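Local coordinates for protein cysteine desulfurase (Thermococcus onnurineus, PDB 5B89) that probably catalyses the pyridoxal-phosphate-dependent removal of sulfur from L-cysteine, passing it to a sulfur carrier and leaving L-alanine, at residues 105-113 / 227-235; 361-369 / 406-414. One frame throughout, in Å; residues are numbered along the deposited sequence.

Contact 1 of 2, residues 105-113 / 227-235; sequences NTSESLNLV and ADFLAFSGH. With PLP (pyridoxal-5'-phosphate), chain G.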
ATOM      1  N   ASN B 105       4.876  -0.290   2.750  1.00 10.11           N
ATOM      2  CA  ASN B 105       5.660  -0.228   3.977  1.00  9.72           C
ATOM      3  C   ASN B 105       7.010  -0.931   3.789  1.00  9.93           C
ATOM      4  O   ASN B 105       7.254  -1.486   2.785  1.00  9.81           O
ATOM      5  CB  ASN B 105       4.897  -0.858   5.174  1.00 10.25           C
ATOM      6  CG  ASN B 105       4.457  -2.295   4.924  1.00 10.75           C
ATOM      7  OD1 ASN B 105       5.059  -3.024   4.243  1.00 12.15           O
ATOM      8  ND2 ASN B 105       3.338  -2.634   5.498  1.00 11.44           N
ATOM      9  N   THR B 106       7.826  -0.876   4.818  1.00  9.45           N
ATOM     10  CA  THR B 106       9.169  -1.533   4.760  1.00  9.65           C
ATOM     11  C   THR B 106       9.031  -2.985   4.534  1.00 10.65           C
ATOM     12  O   THR B 106       9.785  -3.613   3.802  1.00 10.03           O
ATOM     13  CB  THR B 106       9.964  -1.276   6.031  1.00 10.80           C
ATOM     14  OG1 THR B 106      10.279   0.113   6.169  1.00 13.04           O
ATOM     15  CG2 THR B 106      11.206  -2.050   6.106  1.00 12.25           C
ATOM     16  N   SER B 107       8.038  -3.599   5.197  1.00 10.16           N
ATOM     17  CA  SER B 107       7.839  -5.053   5.129  1.00 10.13           C
ATOM     18  C   SER B 107       7.569  -5.469   3.654  1.00 10.89           C
ATOM     19  O   SER B 107       8.241  -6.466   3.172  1.00 11.28           O
ATOM     20  CB  SER B 107       6.692  -5.491   5.976  1.00 10.42           C
ATOM     21  OG  SER B 107       6.969  -5.147   7.353  1.00 14.08           O
ATOM     22  N   GLU B 108       6.695  -4.775   2.942  1.00 10.86           N
ATOM     23  CA  GLU B 108       6.467  -5.034   1.513  1.00 10.35           C
ATOM     24  C   GLU B 108       7.817  -4.883   0.772  1.00 10.92           C
ATOM     25  O   GLU B 108       8.206  -5.774  -0.000  1.00 10.28           O
ATOM     26  CB  GLU B 108       5.394  -4.174   0.891  1.00 11.33           C
ATOM     27  CG  GLU B 108       5.178  -4.462  -0.583  1.00 11.99           C
ATOM     28  CD  GLU B 108       4.224  -3.458  -1.269  1.00 14.14           C
ATOM     29  OE1 GLU B 108       3.328  -2.936  -0.611  1.00 15.66           O
ATOM     30  OE2 GLU B 108       4.260  -3.381  -2.512  1.00 18.53           O
ATOM     31  N   SER B 109       8.533  -3.762   1.001  1.00  9.44           N
ATOM     32  CA  SER B 109       9.792  -3.563   0.307  1.00 10.04           C
ATOM     33  C   SER B 109      10.789  -4.706   0.482  1.00 10.26           C
ATOM     34  O   SER B 109      11.347  -5.209  -0.538  1.00 10.25           O
ATOM     35  CB  SER B 109      10.452  -2.316   0.824  1.00 11.04           C
ATOM     36  OG  SER B 109       9.695  -1.149   0.548  1.00 10.39           O
ATOM     37  N   LEU B 110      10.948  -5.214   1.701  1.00 10.76           N
ATOM     38  CA  LEU B 110      11.920  -6.305   1.916  1.00 11.14           C
ATOM     39  C   LEU B 110      11.449  -7.623   1.328  1.00 11.11           C
ATOM     40  O   LEU B 110      12.239  -8.339   0.733  1.00 11.82           O
ATOM     41  CB  LEU B 110      12.191  -6.483   3.420  1.00 10.97           C
ATOM     42  CG  LEU B 110      12.905  -5.299   4.073  1.00 12.33           C
ATOM     43  CD1 LEU B 110      12.855  -5.367   5.598  1.00 12.79           C
ATOM     44  CD2 LEU B 110      14.357  -5.107   3.614  1.00 14.46           C
ATOM     45  N   ASN B 111      10.163  -7.880   1.385  1.00 11.28           N
ATOM     46  CA  ASN B 111       9.611  -9.075   0.715  1.00 11.20           C
ATOM     47  C   ASN B 111       9.854  -8.956  -0.783  1.00 12.78           C
ATOM     48  O   ASN B 111      10.170  -9.947  -1.426  1.00 13.00           O
ATOM     49  CB  ASN B 111       8.115  -9.226   0.960  1.00 12.40           C
ATOM     50  CG  ASN B 111       7.835  -9.985   2.245  1.00 15.61           C
ATOM     51  OD1 ASN B 111       7.656 -11.226   2.262  1.00 14.43           O
ATOM     52  ND2 ASN B 111       7.744  -9.265   3.363  1.00 13.84           N
ATOM     53  N   LEU B 112       9.651  -7.764  -1.379  1.00 11.46           N
ATOM     54  CA  LEU B 112       9.894  -7.589  -2.827  1.00 11.90           C
ATOM     55  C   LEU B 112      11.332  -7.868  -3.175  1.00 12.00           C
ATOM     56  O   LEU B 112      11.582  -8.425  -4.265  1.00 12.55           O
ATOM     57  CB  LEU B 112       9.465  -6.209  -3.303  1.00 12.18           C
ATOM     58  CG  LEU B 112       7.979  -5.910  -3.224  1.00 14.36           C
ATOM     59  CD1 LEU B 112       7.838  -4.466  -3.698  1.00 15.41           C
ATOM     60  CD2 LEU B 112       7.158  -6.897  -4.010  1.00 16.80           C
ATOM     61  N   VAL B 113      12.262  -7.479  -2.345  1.00 10.26           N
ATOM     62  CA  VAL B 113      13.672  -7.795  -2.615  1.00 11.58           C
ATOM     63  C   VAL B 113      13.854  -9.297  -2.687  1.00 12.61           C
ATOM     64  O   VAL B 113      14.510  -9.772  -3.661  1.00 12.99           O
ATOM     65  CB  VAL B 113      14.646  -7.151  -1.613  1.00 11.69           C
ATOM     66  CG1 VAL B 113      16.134  -7.552  -1.860  1.00 12.50           C
ATOM     67  CG2 VAL B 113      14.503  -5.650  -1.582  1.00 11.92           C
ATOM     68  N   ALA B 227      24.617   0.824  -0.161  1.00 11.91           N
ATOM     69  CA  ALA B 227      23.412   0.036  -0.372  1.00 11.56           C
ATOM     70  C   ALA B 227      23.131  -0.312  -1.852  1.00 10.32           C
ATOM     71  O   ALA B 227      23.244   0.515  -2.694  1.00 12.31           O
ATOM     72  CB  ALA B 227      22.179   0.816   0.214  1.00 13.02           C
ATOM     73  N   ASP B 228      22.751  -1.557  -2.042  1.00 11.87           N
ATOM     74  CA  ASP B 228      22.178  -2.015  -3.294  1.00 11.35           C
ATOM     75  C   ASP B 228      20.619  -1.960  -3.257  1.00 12.38           C
ATOM     76  O   ASP B 228      19.993  -1.650  -4.272  1.00 13.05           O
ATOM     77  CB  ASP B 228      22.624  -3.410  -3.620  1.00 12.04           C
ATOM     78  CG  ASP B 228      24.190  -3.455  -3.859  1.00 13.03           C
ATOM     79  OD1 ASP B 228      24.696  -2.594  -4.573  1.00 15.03           O
ATOM     80  OD2 ASP B 228      24.740  -4.388  -3.253  1.00 14.93           O
ATOM     81  N   PHE B 229      20.057  -2.277  -2.098  1.00 11.08           N
ATOM     82  CA  PHE B 229      18.597  -2.147  -1.854  1.00 10.67           C
ATOM     83  C   PHE B 229      18.495  -1.541  -0.516  1.00 11.27           C
ATOM     84  O   PHE B 229      19.253  -1.840   0.421  1.00 11.12           O
ATOM     85  CB  PHE B 229      17.927  -3.483  -1.906  1.00 11.64           C
ATOM     86  CG  PHE B 229      18.017  -4.148  -3.246  1.00 10.70           C
ATOM     87  CD1 PHE B 229      19.106  -4.877  -3.579  1.00 11.07           C
ATOM     88  CD2 PHE B 229      16.967  -4.080  -4.144  1.00 11.75           C
ATOM     89  CE1 PHE B 229      19.169  -5.482  -4.834  1.00 13.48           C
ATOM     90  CE2 PHE B 229      17.035  -4.647  -5.417  1.00 11.72           C
ATOM     91  CZ  PHE B 229      18.116  -5.355  -5.729  1.00 12.32           C
ATOM     92  N   LEU B 230      17.443  -0.705  -0.366  1.00  9.73           N
ATOM     93  CA  LEU B 230      17.181  -0.034   0.935  1.00  9.49           C
ATOM     94  C   LEU B 230      15.713   0.180   1.107  1.00  9.98           C
ATOM     95  O   LEU B 230      15.077   0.550   0.125  1.00 11.39           O
ATOM     96  CB  LEU B 230      17.964   1.205   1.105  1.00 10.64           C
ATOM     97  CG  LEU B 230      17.850   1.932   2.450  1.00 10.87           C
ATOM     98  CD1 LEU B 230      19.114   2.604   2.811  1.00 12.47           C
ATOM     99  CD2 LEU B 230      16.741   2.943   2.396  1.00 12.84           C
ATOM    100  N   ALA B 231      15.201  -0.110   2.297  1.00 10.09           N
ATOM    101  CA  ALA B 231      13.708  -0.009   2.529  1.00  9.09           C
ATOM    102  C   ALA B 231      13.486   0.905   3.726  1.00 10.44           C
ATOM    103  O   ALA B 231      14.256   0.900   4.685  1.00 10.60           O
ATOM    104  CB  ALA B 231      13.185  -1.391   2.870  1.00 10.67           C
ATOM    105  N   PHE B 232      12.461   1.740   3.667  1.00  9.19           N
ATOM    106  CA  PHE B 232      11.968   2.471   4.830  1.00  9.54           C
ATOM    107  C   PHE B 232      10.486   2.711   4.746  1.00  8.83           C
ATOM    108  O   PHE B 232       9.888   2.454   3.724  1.00  9.50           O
ATOM    109  CB  PHE B 232      12.751   3.713   5.105  1.00  9.42           C
ATOM    110  CG  PHE B 232      12.585   4.843   4.158  1.00  9.21           C
ATOM    111  CD1 PHE B 232      11.619   5.811   4.427  1.00 11.71           C
ATOM    112  CD2 PHE B 232      13.403   5.034   3.062  1.00 10.24           C
ATOM    113  CE1 PHE B 232      11.482   6.910   3.676  1.00 11.35           C
ATOM    114  CE2 PHE B 232      13.273   6.162   2.311  1.00 10.93           C
ATOM    115  CZ  PHE B 232      12.270   7.113   2.591  1.00 11.08           C
ATOM    116  N   SER B 233       9.903   3.133   5.882  1.00  9.28           N
ATOM    117  CA  SER B 233       8.432   3.374   6.012  1.00  9.61           C
ATOM    118  C   SER B 233       8.139   4.820   6.220  1.00  8.99           C
ATOM    119  O   SER B 233       8.750   5.438   7.125  1.00  9.98           O
ATOM    120  CB  SER B 233       7.817   2.621   7.213  1.00 11.65           C
ATOM    121  OG  SER B 233       7.904   1.169   6.963  1.00 15.57           O
ATOM    122  N   GLY B 234       7.197   5.406   5.479  1.00  9.92           N
ATOM    123  CA  GLY B 234       6.860   6.789   5.690  1.00  9.69           C
ATOM    124  C   GLY B 234       6.274   7.153   7.000  1.00  9.69           C
ATOM    125  O   GLY B 234       6.488   8.261   7.484  1.00 11.09           O
ATOM    126  N   HIS B 235       5.591   6.220   7.636  1.00  8.46           N
ATOM    127  CA  HIS B 235       4.875   6.508   8.885  1.00  9.27           C
ATOM    128  C   HIS B 235       5.677   6.588  10.157  1.00 10.02           C
ATOM    129  O   HIS B 235       5.202   6.928  11.173  1.00 10.36           O
ATOM    130  CB  HIS B 235       3.729   5.528   9.104  1.00 10.16           C
ATOM    131  CG  HIS B 235       4.160   4.136   9.428  1.00  8.94           C
ATOM    132  ND1 HIS B 235       4.270   3.696  10.713  1.00  9.79           N
ATOM    133  CD2 HIS B 235       4.520   3.100   8.647  1.00  8.81           C
ATOM    134  CE1 HIS B 235       4.687   2.454  10.712  1.00 11.19           C
ATOM    135  NE2 HIS B 235       4.839   2.060   9.469  1.00 10.75           N
TER
HETATM  136  N1  PLP G 400      12.188  -3.101  10.375  1.00 20.50           N
HETATM  137  C2  PLP G 400      12.438  -2.320  11.462  1.00 24.78           C
HETATM  138  C2A PLP G 400      13.839  -2.177  12.014  1.00 28.80           C
HETATM  139  C3  PLP G 400      11.327  -1.699  12.060  1.00 26.38           C
HETATM  140  O3  PLP G 400      11.521  -0.907  13.144  1.00 33.10           O
HETATM  141  C4  PLP G 400      10.038  -1.830  11.484  1.00 27.53           C
HETATM  142  C4A PLP G 400       8.825  -1.157  12.240  1.00 34.01           C
HETATM  143  C5  PLP G 400       9.903  -2.602  10.301  1.00 21.39           C
HETATM  144  C6  PLP G 400      10.983  -3.259   9.753  1.00 23.74           C
HETATM  145  C5A PLP G 400       8.509  -2.782   9.708  1.00 24.25           C
HETATM  146  O4P PLP G 400       8.040  -1.495   9.203  1.00 15.48           O
HETATM  147  P   PLP G 400       6.592  -1.564   8.658  1.00 12.13           P
HETATM  148  O1P PLP G 400       6.305  -0.185   8.301  1.00 15.64           O
HETATM  149  O2P PLP G 400       5.738  -2.054   9.829  1.00 17.09           O
HETATM  150  O3P PLP G 400       6.556  -2.526   7.565  1.00 11.67           O
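Thr106 and Ser233 meet through their hydroxyls where the N-terminal end of a helix faces the C-terminal end of a strand. Thr106 OG1 donates to Ser233 OG at 2.7 Å, and Thr106 N reaches the same oxygen at 3.0 Å. Ser233 OG in turn donates a very short hydrogen bond, 2.5 Å, to PLP O1P, so three bonds grip this hydroxyl and Thr106 positions it from the second shell. His235 NE2 reaches O1P from the ring edge, in plane, at 2.9 Å. On the helix side Ser107 N and OG both donate to O3P. This is a phosphate-binding cup of a PLP enzyme, in which a helix N-terminus probably helps to stabilise the negative charge; Gln213 and Thr288 of the second subunit also bond to PLP. Asn105 is the N-cap of the helix, its OD1 accepting from Glu108 N at 2.7 Å (N-H...O 169°).

Apolar contacts continue toward residue 229. The Ala231 methyl touches Ser109 CB at 3.5 Å and also meets Thr106 CG2 and Leu110 CD2. Val113 puts CG1, anti to its backbone N (chi1 177°), over one face of the Phe229 ring, a CH-pi contact 4.3 Å from the centroid.

Helix 106-113 runs nearly antiparallel to strand 229-233 (160°). That strand lies between 206-210 and 245-249 in the large sheet, and side chains of both neighbours also touch the helix.

Contact 2 of 2, residues 361-369 / 406-414; sequences AILDDHSIM and FLGVMEELV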
ATOM      1  N   ALA B 361       0.590  -0.317  31.038  1.00 14.95           N
ATOM      2  CA  ALA B 361      -0.750   0.096  31.473  1.00 16.43           C
ATOM      3  C   ALA B 361      -0.686   1.168  32.565  1.00 14.72           C
ATOM      4  O   ALA B 361      -1.422   2.124  32.464  1.00 17.56           O
ATOM      5  CB  ALA B 361      -1.515  -1.094  31.987  1.00 16.05           C
ATOM      6  N   ILE B 362       0.282   1.042  33.503  1.00 15.19           N
ATOM      7  CA  ILE B 362       0.461   2.109  34.503  1.00 15.99           C
ATOM      8  C   ILE B 362       0.865   3.433  33.882  1.00 16.15           C
ATOM      9  O   ILE B 362       0.372   4.517  34.156  1.00 15.76           O
ATOM     10  CB  ILE B 362       1.385   1.671  35.610  1.00 18.88           C
ATOM     11  CG1 ILE B 362       0.747   0.577  36.433  1.00 19.32           C
ATOM     12  CG2 ILE B 362       1.780   2.847  36.516  1.00 17.49           C
ATOM     13  CD1 ILE B 362       1.769  -0.218  37.149  1.00 21.66           C
ATOM     14  N   LEU B 363       1.752   3.349  32.865  1.00 14.22           N
ATOM     15  CA  LEU B 363       2.140   4.500  32.163  1.00 13.52           C
ATOM     16  C   LEU B 363       1.007   5.148  31.415  1.00 12.53           C
ATOM     17  O   LEU B 363       0.859   6.382  31.418  1.00 13.06           O
ATOM     18  CB  LEU B 363       3.380   4.231  31.250  1.00 14.31           C
ATOM     19  CG  LEU B 363       4.688   4.003  32.067  1.00 14.48           C
ATOM     20  CD1 LEU B 363       5.810   3.307  31.298  1.00 14.54           C
ATOM     21  CD2 LEU B 363       5.206   5.320  32.629  1.00 16.37           C
ATOM     22  N   ASP B 364       0.223   4.318  30.767  1.00 13.65           N
ATOM     23  CA  ASP B 364      -0.969   4.773  30.081  1.00 14.06           C
ATOM     24  C   ASP B 364      -1.988   5.515  31.017  1.00 12.74           C
ATOM     25  O   ASP B 364      -2.500   6.530  30.613  1.00 15.91           O
ATOM     26  CB  ASP B 364      -1.660   3.654  29.320  1.00 15.93           C
ATOM     27  CG  ASP B 364      -2.878   4.127  28.570  1.00 17.68           C
ATOM     28  OD1 ASP B 364      -2.913   5.012  27.657  1.00 18.90           O
ATOM     29  OD2 ASP B 364      -3.972   3.684  29.083  1.00 19.54           O
ATOM     30  N   ASP B 365      -2.095   5.020  32.221  1.00 14.79           N
ATOM     31  CA  ASP B 365      -2.962   5.669  33.214  1.00 16.23           C
ATOM     32  C   ASP B 365      -2.512   7.140  33.338  1.00 16.25           C
ATOM     33  O   ASP B 365      -3.338   7.992  33.673  1.00 14.54           O
ATOM     34  CB  ASP B 365      -2.826   4.961  34.569  1.00 15.36           C
ATOM     35  CG  ASP B 365      -3.350   3.568  34.666  1.00 18.28           C
ATOM     36  OD1 ASP B 365      -4.125   3.113  33.837  1.00 20.90           O
ATOM     37  OD2 ASP B 365      -2.906   2.858  35.618  1.00 23.09           O
ATOM     38  N   HIS B 366      -1.190   7.392  33.304  1.00 14.01           N
ATOM     39  CA  HIS B 366      -0.556   8.659  33.407  1.00 14.15           C
ATOM     40  C   HIS B 366      -0.365   9.407  32.081  1.00 13.78           C
ATOM     41  O   HIS B 366       0.381  10.320  31.995  1.00 14.72           O
ATOM     42  CB  HIS B 366       0.777   8.529  34.146  1.00 14.53           C
ATOM     43  CG  HIS B 366       0.665   8.106  35.568  1.00 15.37           C
ATOM     44  ND1 HIS B 366       0.514   6.833  36.019  1.00 18.07           N
ATOM     45  CD2 HIS B 366       0.750   8.887  36.662  1.00 17.46           C
ATOM     46  CE1 HIS B 366       0.427   6.845  37.357  1.00 18.08           C
ATOM     47  NE2 HIS B 366       0.578   8.067  37.727  1.00 18.68           N
ATOM     48  N   SER B 367      -1.110   8.955  31.052  1.00 14.72           N
ATOM     49  CA  SER B 367      -1.081   9.529  29.743  1.00 15.98           C
ATOM     50  C   SER B 367       0.327   9.494  29.052  1.00 13.07           C
ATOM     51  O   SER B 367       0.568  10.394  28.254  1.00 14.79           O
ATOM     52  CB  SER B 367      -1.596  10.945  29.731  1.00 17.60           C
ATOM     53  OG  SER B 367      -2.989  10.932  30.156  1.00 21.45           O
ATOM     54  N   ILE B 368       1.106   8.469  29.413  1.00 11.80           N
ATOM     55  CA  ILE B 368       2.384   8.250  28.756  1.00 14.02           C
ATOM     56  C   ILE B 368       2.238   6.938  27.943  1.00 12.42           C
ATOM     57  O   ILE B 368       1.875   5.899  28.395  1.00 13.87           O
ATOM     58  CB  ILE B 368       3.497   8.050  29.790  1.00 13.44           C
ATOM     59  CG1 ILE B 368       3.635   9.298  30.686  1.00 15.11           C
ATOM     60  CG2 ILE B 368       4.813   7.703  29.061  1.00 15.34           C
ATOM     61  CD1 ILE B 368       4.495   9.039  31.933  1.00 16.83           C
ATOM     62  N   MET B 369       2.540   7.085  26.626  1.00 12.11           N
ATOM     63  CA  MET B 369       2.335   6.057  25.609  1.00 12.14           C
ATOM     64  C   MET B 369       3.663   5.387  25.325  1.00 10.94           C
ATOM     65  O   MET B 369       4.558   6.011  24.781  1.00 13.36           O
ATOM     66  CB  MET B 369       1.773   6.698  24.326  1.00 14.43           C
ATOM     67  CG  MET B 369       0.615   7.676  24.372  1.00 15.31           C
ATOM     68  SD  MET B 369      -1.023   7.059  24.893  1.00 15.98           S
ATOM     69  CE  MET B 369      -1.072   7.432  26.679  1.00 15.79           C
ATOM     70  N   PHE B 406       7.969  11.233  33.023  1.00 13.69           N
ATOM     71  CA  PHE B 406       8.078   9.817  32.905  1.00 14.43           C
ATOM     72  C   PHE B 406       8.906   9.253  34.058  1.00 13.02           C
ATOM     73  O   PHE B 406       8.523   8.317  34.633  1.00 14.96           O
ATOM     74  CB  PHE B 406       8.716   9.446  31.523  1.00 15.12           C
ATOM     75  CG  PHE B 406       9.296   8.084  31.440  1.00 13.83           C
ATOM     76  CD1 PHE B 406       8.530   7.038  31.119  1.00 14.79           C
ATOM     77  CD2 PHE B 406      10.629   7.867  31.638  1.00 16.70           C
ATOM     78  CE1 PHE B 406       9.044   5.775  31.037  1.00 17.54           C
ATOM     79  CE2 PHE B 406      11.152   6.604  31.558  1.00 16.68           C
ATOM     80  CZ  PHE B 406      10.350   5.558  31.264  1.00 16.64           C
ATOM     81  N   LEU B 407      10.048   9.862  34.326  1.00 14.67           N
ATOM     82  CA  LEU B 407      10.926   9.363  35.411  1.00 16.23           C
ATOM     83  C   LEU B 407      10.237   9.462  36.813  1.00 16.55           C
ATOM     84  O   LEU B 407      10.378   8.580  37.614  1.00 17.93           O
ATOM     85  CB  LEU B 407      12.240  10.086  35.411  1.00 16.97           C
ATOM     86  CG  LEU B 407      13.219   9.726  34.220  1.00 15.59           C
ATOM     87  CD1 LEU B 407      14.409  10.588  34.300  1.00 16.23           C
ATOM     88  CD2 LEU B 407      13.589   8.265  34.268  1.00 16.97           C
ATOM     89  N   GLY B 408       9.448  10.488  36.947  1.00 15.48           N
ATOM     90  CA  GLY B 408       8.638  10.637  38.161  1.00 18.00           C
ATOM     91  C   GLY B 408       7.588   9.597  38.318  1.00 18.09           C
ATOM     92  O   GLY B 408       7.392   9.013  39.396  1.00 18.89           O
ATOM     93  N   VAL B 409       6.925   9.207  37.188  1.00 14.33           N
ATOM     94  CA  VAL B 409       6.022   8.127  37.249  1.00 17.05           C
ATOM     95  C   VAL B 409       6.655   6.744  37.467  1.00 15.85           C
ATOM     96  O   VAL B 409       6.192   5.944  38.230  1.00 17.76           O
ATOM     97  CB  VAL B 409       5.071   8.074  35.969  1.00 17.88           C
ATOM     98  CG1 VAL B 409       4.168   6.856  35.936  1.00 18.30           C
ATOM     99  CG2 VAL B 409       4.366   9.354  35.815  1.00 18.56           C
ATOM    100  N   MET B 410       7.816   6.502  36.840  1.00 15.95           N
ATOM    101  CA  MET B 410       8.576   5.311  37.070  1.00 16.96           C
ATOM    102  C   MET B 410       9.044   5.178  38.549  1.00 17.67           C
ATOM    103  O   MET B 410       9.038   4.078  39.081  1.00 19.08           O
ATOM    104  CB  MET B 410       9.791   5.206  36.154  1.00 18.38           C
ATOM    105  CG  MET B 410       9.447   4.908  34.698  1.00 18.40           C
ATOM    106  SD  MET B 410       8.533   3.420  34.424  1.00 20.69           S
ATOM    107  CE  MET B 410       9.592   2.168  35.082  1.00 24.40           C
ATOM    108  N   GLU B 411       9.366   6.328  39.118  1.00 17.71           N
ATOM    109  CA  GLU B 411       9.824   6.345  40.528  1.00 18.50           C
ATOM    110  C   GLU B 411       8.682   5.913  41.463  1.00 19.20           C
ATOM    111  O   GLU B 411       8.878   5.056  42.279  1.00 20.81           O
ATOM    112  CB  GLU B 411      10.364   7.718  40.826  1.00 18.04           C
ATOM    113  CG  GLU B 411      10.883   7.872  42.264  1.00 22.09           C
ATOM    114  CD  GLU B 411      11.478   9.223  42.546  1.00 28.67           C
ATOM    115  OE1 GLU B 411      12.079   9.889  41.626  1.00 32.87           O
ATOM    116  OE2 GLU B 411      11.339   9.649  43.747  1.00 31.43           O
ATOM    117  N   GLU B 412       7.486   6.459  41.226  1.00 19.48           N
ATOM    118  CA  GLU B 412       6.328   6.093  41.986  1.00 22.11           C
ATOM    119  C   GLU B 412       6.002   4.613  41.781  1.00 21.79           C
ATOM    120  O   GLU B 412       5.795   3.881  42.787  1.00 25.76           O
ATOM    121  CB  GLU B 412       5.218   7.037  41.589  1.00 27.90           C
ATOM    122  CG  GLU B 412       3.782   6.885  42.115  1.00 37.47           C
ATOM    123  CD  GLU B 412       2.891   8.102  41.694  1.00 47.43           C
ATOM    124  OE1 GLU B 412       3.249   8.809  40.700  1.00 53.56           O
ATOM    125  OE2 GLU B 412       1.847   8.367  42.352  1.00 54.16           O
ATOM    126  N   LEU B 413       6.093   4.095  40.547  1.00 19.09           N
ATOM    127  CA  LEU B 413       5.862   2.723  40.317  1.00 20.67           C
ATOM    128  C   LEU B 413       6.788   1.835  41.074  1.00 20.96           C
ATOM    129  O   LEU B 413       6.357   0.884  41.642  1.00 25.78           O
ATOM    130  CB  LEU B 413       5.942   2.454  38.802  1.00 22.04           C
ATOM    131  CG  LEU B 413       5.642   1.101  38.237  1.00 27.76           C
ATOM    132  CD1 LEU B 413       5.515   1.310  36.736  1.00 27.28           C
ATOM    133  CD2 LEU B 413       6.697   0.089  38.467  1.00 30.71           C
ATOM    134  N   VAL B 414       8.064   2.083  40.965  1.00 18.79           N
ATOM    135  CA  VAL B 414       9.087   1.257  41.605  1.00 22.17           C
ATOM    136  C   VAL B 414       8.925   1.292  43.142  1.00 26.89           C
ATOM    137  O   VAL B 414       8.914   0.267  43.779  1.00 26.28           O
ATOM    138  CB  VAL B 414      10.478   1.711  41.119  1.00 24.90           C
ATOM    139  CG1 VAL B 414      11.614   1.096  41.912  1.00 29.76           C
ATOM    140  CG2 VAL B 414      10.618   1.340  39.617  1.00 24.72           C
TER
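Val409 presses its CG1 methyl over one face of the His366 ring, 3.8 Å from the centroid and 15° off the normal, a CH-pi contact beside a Schellman motif. That motif ends helix 356-365: Ser367, with positive phi, is its C-prime residue, Ile368 N returns to Leu363 O, and the chain enters strand 368-373. Val409 CG2 lies against Ile368 CD1 at 3.9 Å, the side chains alongside and pointing opposite ways.

Leu363 is held by both methyls. CD2 packs on Val409 CG1 at 3.8 Å and approaches Phe406 CD1, while CD1 meets Met410 SD at 4.1 Å, the two side chains roughly perpendicular. Met410, bent at chi2 and chi3, lays CG over one face of the Phe406 ring. Toward the C-terminal end of helix 400-415, Leu413 CD1 meets Ile362 CG2. The helix segments cross at 126°, and their apolar side chains join helix 400-415 to the helix and strand of the four-stranded sheet domain.

On the solvent side Glu412 OE1 stands 4.1 Å from His366 NE2, too far for a salt bridge. His366 ND1 turns back to Ile362 O, 3.0 Å away in the ring plane, with ND1 above the carbonyl plane and an almost straight N-H...O angle of 174°.

After three helices and strands 38-39 and 100-103, the chain enters helix 106-117, then builds strands 126-129, 151-154, 177-181 and 206-210 of the seven-stranded sheet before strand 229-233 comes back to that helix and contact 1 closes a loop of 113 residues. Contact 2 opens only later, at 361-369, and closes after 36 residues when helix 400-415 returns; strand 389-393 lies in between. The two loops are in series, neither nesting nor crossing. Contact 1 ties the large sheet to its helix at the cofactor; contact 2 ties helix 356-365 and strand 368-373 of the four-stranded sheet to helix 400-415. Their centres are 34 Å apart, and each also touches the second subunit.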